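PDB 2JFN: glutamate racemase from Escherichia coli, which belongs to the Asp/Glu/hydantoin racemase family and binds glutamic acid and uridine-5'-diphosphate-N-acetylmuramoyl-L-alanine at separate sites. Local coordinates for residues 30-34 with 169-173; 45-49 with 248-252; 125-131 with 195-201. One frame throughout, in Å; residues are numbered along the deposited sequence.

Interaction 1: residues 30-34 with 169-173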
loop_
_atom_site.group_PDB
_atom_site.type_symbol
_atom_site.label_atom_id
_atom_site.label_comp_id
_atom_site.label_asym_id
_atom_site.label_seq_id
_atom_site.Cartn_x
_atom_site.Cartn_y
_atom_site.Cartn_z
ATOM N N GLY A 30 -0.945 0.439 7.925
ATOM C CA GLY A 30 -2.349 0.437 8.297
ATOM C C GLY A 30 -3.249 -0.375 7.386
ATOM O O GLY A 30 -2.958 -1.537 7.089
ATOM N N VAL A 31 -4.340 0.232 6.924
ATOM C CA VAL A 31 -5.285 -0.463 6.057
ATOM C C VAL A 31 -4.960 -0.404 4.557
ATOM O O VAL A 31 -5.521 -1.170 3.778
ATOM C CB VAL A 31 -6.744 0.065 6.258
ATOM C CG1 VAL A 31 -7.193 -0.164 7.699
ATOM C CG2 VAL A 31 -6.832 1.551 5.917
ATOM N N GLY A 32 -4.064 0.493 4.156
ATOM C CA GLY A 32 -3.734 0.616 2.742
ATOM C C GLY A 32 -3.323 -0.692 2.088
ATOM O O GLY A 32 -3.618 -0.931 0.917
ATOM N N GLY A 33 -2.635 -1.539 2.848
ATOM C CA GLY A 33 -2.190 -2.819 2.328
ATOM C C GLY A 33 -3.329 -3.641 1.764
ATOM O O GLY A 33 -3.128 -4.425 0.849
ATOM N N LEU A 34 -4.531 -3.446 2.298
ATOM C CA LEU A 34 -5.699 -4.178 1.838
ATOM C C LEU A 34 -6.051 -3.912 0.376
ATOM O O LEU A 34 -6.625 -4.776 -0.278
ATOM C CB LEU A 34 -6.908 -3.858 2.723
ATOM C CG LEU A 34 -6.797 -4.355 4.169
ATOM C CD1 LEU A 34 -7.976 -3.828 4.973
ATOM C CD2 LEU A 34 -6.762 -5.882 4.187
ATOM N N ALA A 169 -8.816 7.530 4.659
ATOM C CA ALA A 169 -8.889 6.123 4.265
ATOM C C ALA A 169 -8.999 5.260 5.521
ATOM O O ALA A 169 -9.809 4.332 5.576
ATOM C CB ALA A 169 -7.645 5.727 3.449
ATOM N N GLU A 170 -8.182 5.559 6.528
ATOM C CA GLU A 170 -8.239 4.804 7.780
ATOM C C GLU A 170 -9.653 4.907 8.347
ATOM O O GLU A 170 -10.280 3.898 8.664
ATOM C CB GLU A 170 -7.236 5.357 8.801
ATOM C CG GLU A 170 -5.786 4.953 8.555
ATOM C CD GLU A 170 -5.504 3.488 8.889
ATOM O OE1 GLU A 170 -4.642 2.880 8.214
ATOM O OE2 GLU A 170 -6.128 2.946 9.831
ATOM N N ALA A 171 -10.157 6.134 8.459
ATOM C CA ALA A 171 -11.500 6.354 8.987
ATOM C C ALA A 171 -12.529 5.523 8.236
ATOM O O ALA A 171 -13.360 4.844 8.843
ATOM C CB ALA A 171 -11.862 7.828 8.890
ATOM N N LYS A 172 -12.478 5.575 6.911
ATOM C CA LYS A 172 -13.431 4.833 6.104
ATOM C C LYS A 172 -13.508 3.354 6.462
ATOM O O LYS A 172 -14.598 2.830 6.701
ATOM C CB LYS A 172 -13.107 4.984 4.616
ATOM C CG LYS A 172 -14.093 4.261 3.713
ATOM C CD LYS A 172 -13.748 4.455 2.239
ATOM C CE LYS A 172 -14.761 3.756 1.345
ATOM N NZ LYS A 172 -14.455 3.975 -0.089
ATOM N N LEU A 173 -12.366 2.675 6.501
ATOM C CA LEU A 173 -12.374 1.255 6.821
ATOM C C LEU A 173 -12.643 0.987 8.298
ATOM O O LEU A 173 -12.799 -0.160 8.707
ATOM C CB LEU A 173 -11.058 0.591 6.395
ATOM C CG LEU A 173 -10.635 0.634 4.917
ATOM C CD1 LEU A 173 -10.087 -0.730 4.523
ATOM C CD2 LEU A 173 -11.801 1.007 4.022
#

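Interaction 2: residues 45-49 with 248-252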
loop_
_atom_site.group_PDB
_atom_site.type_symbol
_atom_site.label_atom_id
_atom_site.label_comp_id
_atom_site.label_asym_id
_atom_site.label_seq_id
_atom_site.Cartn_x
_atom_site.Cartn_y
_atom_site.Cartn_z
ATOM N N PRO A 45 -6.706 -16.385 -5.531
ATOM C CA PRO A 45 -7.684 -16.575 -4.455
ATOM C C PRO A 45 -7.529 -17.690 -3.417
ATOM O O PRO A 45 -8.147 -17.618 -2.353
ATOM C CB PRO A 45 -9.002 -16.697 -5.219
ATOM C CG PRO A 45 -8.586 -17.387 -6.474
ATOM C CD PRO A 45 -7.323 -16.643 -6.846
ATOM N N ASP A 46 -6.714 -18.704 -3.688
ATOM C CA ASP A 46 -6.599 -19.807 -2.733
ATOM C C ASP A 46 -5.371 -19.831 -1.825
ATOM O O ASP A 46 -5.197 -20.778 -1.061
ATOM C CB ASP A 46 -6.688 -21.149 -3.473
ATOM C CG ASP A 46 -7.953 -21.274 -4.301
ATOM O OD1 ASP A 46 -9.058 -21.162 -3.722
ATOM O OD2 ASP A 46 -7.842 -21.488 -5.532
ATOM N N LEU A 47 -4.530 -18.806 -1.893
ATOM C CA LEU A 47 -3.326 -18.773 -1.068
ATOM C C LEU A 47 -3.635 -18.643 0.416
ATOM O O LEU A 47 -4.764 -18.333 0.804
ATOM C CB LEU A 47 -2.434 -17.601 -1.487
ATOM C CG LEU A 47 -2.089 -17.485 -2.971
ATOM C CD1 LEU A 47 -1.192 -16.287 -3.185
ATOM C CD2 LEU A 47 -1.405 -18.757 -3.442
ATOM N N HIS A 48 -2.631 -18.912 1.246
ATOM C CA HIS A 48 -2.778 -18.762 2.692
ATOM C C HIS A 48 -2.256 -17.355 2.948
ATOM O O HIS A 48 -1.044 -17.138 3.013
ATOM C CB HIS A 48 -1.907 -19.753 3.465
ATOM C CG HIS A 48 -1.818 -19.450 4.933
ATOM N ND1 HIS A 48 -0.628 -19.481 5.630
ATOM C CD2 HIS A 48 -2.773 -19.122 5.835
ATOM C CE1 HIS A 48 -0.855 -19.186 6.899
ATOM N NE2 HIS A 48 -2.149 -18.963 7.049
ATOM N N TYR A 49 -3.170 -16.406 3.076
ATOM C CA TYR A 49 -2.780 -15.024 3.289
ATOM C C TYR A 49 -2.642 -14.607 4.745
ATOM O O TYR A 49 -3.416 -15.016 5.616
ATOM C CB TYR A 49 -3.776 -14.075 2.610
ATOM C CG TYR A 49 -3.748 -14.098 1.096
ATOM C CD1 TYR A 49 -4.689 -14.828 0.370
ATOM C CD2 TYR A 49 -2.793 -13.364 0.390
ATOM C CE1 TYR A 49 -4.689 -14.822 -1.035
ATOM C CE2 TYR A 49 -2.778 -13.352 -1.007
ATOM C CZ TYR A 49 -3.731 -14.082 -1.713
ATOM O OH TYR A 49 -3.722 -14.049 -3.094
ATOM N N SER A 248 0.655 -23.619 3.985
ATOM C CA SER A 248 -0.131 -23.977 5.154
ATOM C C SER A 248 -1.596 -24.187 4.770
ATOM O O SER A 248 -2.071 -23.646 3.770
ATOM C CB SER A 248 -0.024 -22.870 6.212
ATOM O OG SER A 248 -0.871 -23.123 7.315
ATOM N N ALA A 249 -2.307 -24.978 5.568
ATOM C CA ALA A 249 -3.715 -25.235 5.307
ATOM C C ALA A 249 -4.581 -24.374 6.226
ATOM O O ALA A 249 -5.804 -24.355 6.100
ATOM C CB ALA A 249 -4.031 -26.720 5.510
ATOM N N ASP A 250 -3.942 -23.656 7.149
ATOM C CA ASP A 250 -4.673 -22.792 8.071
ATOM C C ASP A 250 -5.399 -21.701 7.293
ATOM O O ASP A 250 -5.015 -21.363 6.173
ATOM C CB ASP A 250 -3.725 -22.146 9.092
ATOM C CG ASP A 250 -3.155 -23.149 10.083
ATOM O OD1 ASP A 250 -3.620 -24.310 10.096
ATOM O OD2 ASP A 250 -2.246 -22.776 10.859
ATOM N N ALA A 251 -6.451 -21.154 7.892
ATOM C CA ALA A 251 -7.228 -20.098 7.256
ATOM C C ALA A 251 -6.451 -18.785 7.281
ATOM O O ALA A 251 -5.488 -18.643 8.032
ATOM C CB ALA A 251 -8.557 -19.929 7.973
ATOM N N ASN A 252 -6.876 -17.830 6.459
ATOM C CA ASN A 252 -6.215 -16.533 6.394
ATOM C C ASN A 252 -6.276 -15.860 7.755
ATOM O O ASN A 252 -7.264 -15.983 8.471
ATOM C CB ASN A 252 -6.887 -15.627 5.361
ATOM C CG ASN A 252 -6.876 -16.219 3.973
ATOM O OD1 ASN A 252 -5.957 -16.953 3.605
ATOM N ND2 ASN A 252 -7.890 -15.890 3.185
HETATM O O HOH W 1 -7.442 -17.432 0.615
HETATM O O HOH W 2 -3.116 -18.513 9.481
#

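Interaction 3: residues 125-131 with 195-201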
loop_
_atom_site.group_PDB
_atom_site.type_symbol
_atom_site.label_atom_id
_atom_site.label_comp_id
_atom_site.label_asym_id
_atom_site.label_seq_id
_atom_site.Cartn_x
_atom_site.Cartn_y
_atom_site.Cartn_z
ATOM N N THR A 125 -1.313 9.245 -20.159
ATOM C CA THR A 125 -1.782 10.618 -20.220
ATOM C C THR A 125 -1.916 11.104 -21.660
ATOM O O THR A 125 -1.117 10.748 -22.525
ATOM C CB THR A 125 -0.844 11.573 -19.441
ATOM O OG1 THR A 125 -1.373 12.904 -19.486
ATOM C CG2 THR A 125 0.561 11.567 -20.036
ATOM N N ALA A 126 -2.943 11.909 -21.908
ATOM C CA ALA A 126 -3.184 12.449 -23.238
ATOM C C ALA A 126 -2.817 13.928 -23.278
ATOM O O ALA A 126 -2.375 14.433 -24.311
ATOM C CB ALA A 126 -4.650 12.262 -23.622
ATOM N N ASN A 127 -2.992 14.621 -22.156
ATOM C CA ASN A 127 -2.675 16.044 -22.102
ATOM C C ASN A 127 -1.286 16.309 -21.540
ATOM O O ASN A 127 -0.850 17.456 -21.447
ATOM C CB ASN A 127 -3.738 16.795 -21.287
ATOM C CG ASN A 127 -3.582 16.605 -19.786
ATOM O OD1 ASN A 127 -2.969 15.645 -19.322
ATOM N ND2 ASN A 127 -4.157 17.523 -19.018
ATOM N N GLY A 128 -0.588 15.240 -21.172
ATOM C CA GLY A 128 0.751 15.382 -20.633
ATOM C C GLY A 128 0.823 15.865 -19.195
ATOM O O GLY A 128 1.912 16.130 -18.692
ATOM N N ILE A 129 -0.324 15.991 -18.530
ATOM C CA ILE A 129 -0.347 16.439 -17.138
ATOM C C ILE A 129 -0.653 15.236 -16.242
ATOM O O ILE A 129 -1.777 14.739 -16.219
ATOM C CB ILE A 129 -1.444 17.492 -16.877
ATOM C CG1 ILE A 129 -1.514 18.502 -18.029
ATOM C CG2 ILE A 129 -1.158 18.203 -15.557
ATOM C CD1 ILE A 129 -0.380 19.496 -18.068
ATOM N N VAL A 130 0.350 14.775 -15.506
ATOM C CA VAL A 130 0.170 13.634 -14.624
ATOM C C VAL A 130 0.267 14.052 -13.165
ATOM O O VAL A 130 1.232 14.696 -12.749
ATOM C CB VAL A 130 1.222 12.546 -14.914
ATOM C CG1 VAL A 130 1.089 11.402 -13.915
ATOM C CG2 VAL A 130 1.040 12.028 -16.333
ATOM N N GLY A 131 -0.746 13.689 -12.390
ATOM C CA GLY A 131 -0.746 14.028 -10.983
ATOM C C GLY A 131 -0.271 12.867 -10.123
ATOM O O GLY A 131 -0.452 11.700 -10.472
ATOM N N GLU A 195 -6.039 23.448 -16.587
ATOM C CA GLU A 195 -5.994 22.106 -17.151
ATOM C C GLU A 195 -5.422 21.143 -16.116
ATOM O O GLU A 195 -4.210 20.957 -16.027
ATOM C CB GLU A 195 -5.134 22.079 -18.414
ATOM C CG GLU A 195 -4.974 20.678 -18.981
ATOM C CD GLU A 195 -4.478 20.669 -20.408
ATOM O OE1 GLU A 195 -3.487 21.373 -20.704
ATOM O OE2 GLU A 195 -5.079 19.946 -21.233
ATOM N N PRO A 196 -6.295 20.527 -15.309
ATOM C CA PRO A 196 -5.830 19.587 -14.286
ATOM C C PRO A 196 -5.291 18.309 -14.917
ATOM O O PRO A 196 -5.493 18.059 -16.107
ATOM C CB PRO A 196 -7.086 19.346 -13.452
ATOM C CG PRO A 196 -8.172 19.408 -14.478
ATOM C CD PRO A 196 -7.768 20.610 -15.320
ATOM N N PRO A 197 -4.588 17.482 -14.128
ATOM C CA PRO A 197 -4.036 16.230 -14.661
ATOM C C PRO A 197 -5.160 15.363 -15.203
ATOM O O PRO A 197 -6.230 15.301 -14.606
ATOM C CB PRO A 197 -3.385 15.582 -13.433
ATOM C CG PRO A 197 -3.111 16.726 -12.524
ATOM C CD PRO A 197 -4.320 17.600 -12.686
ATOM N N ASP A 198 -4.942 14.697 -16.330
ATOM C CA ASP A 198 -5.985 13.827 -16.848
ATOM C C ASP A 198 -5.706 12.407 -16.341
ATOM O O ASP A 198 -6.519 11.496 -16.499
ATOM C CB ASP A 198 -6.040 13.891 -18.387
ATOM C CG ASP A 198 -4.876 13.183 -19.069
ATOM O OD1 ASP A 198 -3.824 12.957 -18.429
ATOM O OD2 ASP A 198 -5.023 12.865 -20.278
ATOM N N THR A 199 -4.557 12.248 -15.692
ATOM C CA THR A 199 -4.143 10.957 -15.136
ATOM C C THR A 199 -3.584 11.186 -13.727
ATOM O O THR A 199 -2.678 11.989 -13.544
ATOM C CB THR A 199 -3.061 10.317 -16.023
ATOM O OG1 THR A 199 -3.521 10.286 -17.382
ATOM C CG2 THR A 199 -2.768 8.889 -15.571
ATOM N N VAL A 200 -4.130 10.490 -12.732
ATOM C CA VAL A 200 -3.667 10.659 -11.357
ATOM C C VAL A 200 -3.136 9.351 -10.786
ATOM O O VAL A 200 -3.853 8.354 -10.731
ATOM C CB VAL A 200 -4.804 11.169 -10.429
ATOM C CG1 VAL A 200 -4.307 11.248 -8.985
ATOM C CG2 VAL A 200 -5.281 12.552 -10.887
ATOM N N VAL A 201 -1.878 9.372 -10.362
ATOM C CA VAL A 201 -1.229 8.201 -9.781
ATOM C C VAL A 201 -1.492 8.156 -8.282
ATOM O O VAL A 201 -1.249 9.127 -7.575
ATOM C CB VAL A 201 0.306 8.253 -9.982
ATOM C CG1 VAL A 201 0.974 7.076 -9.264
ATOM C CG2 VAL A 201 0.635 8.223 -11.467
#

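Interaction 1: residues 30-34 with 169-173
The carboxylate of Glu170 has the side chain of Val31 over one face, with Val31 CG2 3.8 Å from Glu170 CD, while the backbone of Gly30 and Val31 runs past its OE1 oxygen. The N-H of Val31 donates to Glu170 OE1 over 3.0 Å, meeting it on the syn side and 28° out of the carboxylate plane. Glycine suits position 30 because, with no side chain, it lets Glu170 OE1 come within 3.4 Å of Gly30 CA. The carboxylate has further partners: His206 NE2 at the same OE1, and His174 NE2 at OE2. A bend at chi2 (-73°) turns the end of the glutamate toward the glycine-rich turn. That turn links strand 21-28 to helix 33-43, and Asp28, a residue of the glutamic acid pocket, holds it by taking the N-H groups of Gly30 and Gly33 on OD1. Helix 163-174, which follows a strand of the four-stranded parallel sheet, faces it here. One helical turn on from Ala169, Leu173 adds the apolar half of the contact. Its CD1 lies 3.8 Å from Val31 CB and equally far from Leu34 CD1, the two leucine side chains running antiparallel alongside each other.

Interaction 2: residues 45-49 with 248-252
Asn252 grips the start of strand 48-53 through its side-chain oxygen: the N-H of Tyr49 donates to Asn252 OD1 over 2.9 Å, at an N-H...O angle of 159°. The donor stands above the amide's carbonyl plane, 44° out of it, so the bond does not follow a lone pair. Asparagine fits because its other branch can donate. Asn252 ND2 gives a hydrogen bond to Gly274 O and another to water 1, which lies 2.8 Å from Leu47 O. Asn252 CA also makes a CA-H...O contact with Tyr49 O.

The second centre is the imidazole of His48. With its CG anti to the backbone N (chi1 168°), the ring reaches across to the loop. Ser248 OG lies over one face, offset toward the rim, and Ser248 CB comes to 3.5 Å from His48 ND1. Water 2 sits in the ring plane at the edge, 2.7 Å from His48 NE2, and donates to Ala251 O over 2.8 Å.

Farther out, Ser248 OG accepts the N-H of Asp250 at 3.1 Å, an ST turn that shapes the loop between strands 247-248 and 253-256. Thr23 OG1, on strand 21-28, is hydrogen-bonded to His48 ND1. Tyr83 meets the His48 ring edge-to-face and offers its hydroxyl to Asp250 OD2. Beyond Asn252, backbone bonding of Tyr49 with Ile253 begins the parallel pairing of strands 48-53 and 253-256 in the large mixed sheet.

Both imidazole nitrogens thus have polar partners, which, with Tyr83 against the ring, probably helps to hold its rotation. Asp250 OD2, 5.4 Å from His48 NE2, is not in contact but might modestly favour a protonated ring.

Interaction 3: residues 125-131 with 195-201
Asp198 holds the 125-128 turn with both carboxylate oxygens, each accepting two hydrogen bonds. Thr125 OG1 donates to Asp198 OD1 over 2.7 Å, and Thr199 OG1 donates to the same oxygen from the opposite face of the carboxylate plane. On the other oxygen, the N-H of Ala126 uses the syn lone pair of Asp198 OD2 at 2.8 Å, while the N-H of Asn127 comes from above the plane and makes a longer bond of 3.3 Å. The short aspartate, its CG held between the backbone N and the carbonyl carbon (chi1 73°), can serve all four donors while its own N-H is taken by Ile129 O.

Asn127 divides its amide. Its OD1 accepts the N-H of Ile129 at 2.8 Å, an Asx turn that leads the chain into the strand. Its ND2 donates to Pro196 O over 3.2 Å and only weakly to Glu195 OE2, whose carboxylate plane stands 84° from the amide. Gly128, with a positive phi of 76° that glycine adopts easily, carries the chain from Asn127 to Ile129.

From here the segments run as neighbouring inner strands of a four-stranded parallel sheet, 129-134 beside 199-202, with 156-161 and 223-225 outside them. Gly131 serves Thr199 and Val201 in the usual parallel manner: its N donates to Thr199 O at 2.8 Å, and its O accepts from Val201 N at 2.7 Å. Without a side chain, Gly131 leaves room for the Pro197 ring, and Ile129 CG2 also packs on Pro197 CG. On the face that carries Val130 and Thr199, Val130 CG1 touches Val201 CG2, and Ala121 of helix 118-124 packs against all three.

How the interactions relate
Interaction 1 lies nearest the centre of the chain, and Gly30 comes to about 6 Å from the bound glutamic acid, nearest atoms. The other two flank it on opposite sides of the chain's centre, their own centres about 39 Å apart. Interaction 2 belongs to the mixed sheet, about 22 Å from interaction 1 centre to centre, and joins it through the chain, since helix 33-43 leads from residues 30-34 to 45-49. Interaction 3, about 26 Å from interaction 1 between centres, belongs to the four-stranded parallel sheet. There the side chain of Val201 lies about 7 Å from the bound uridine-5'-diphosphate-N-acetylmuramoyl-L-alanine and about 11 Å from the glutamic acid. No two of the contacts touch.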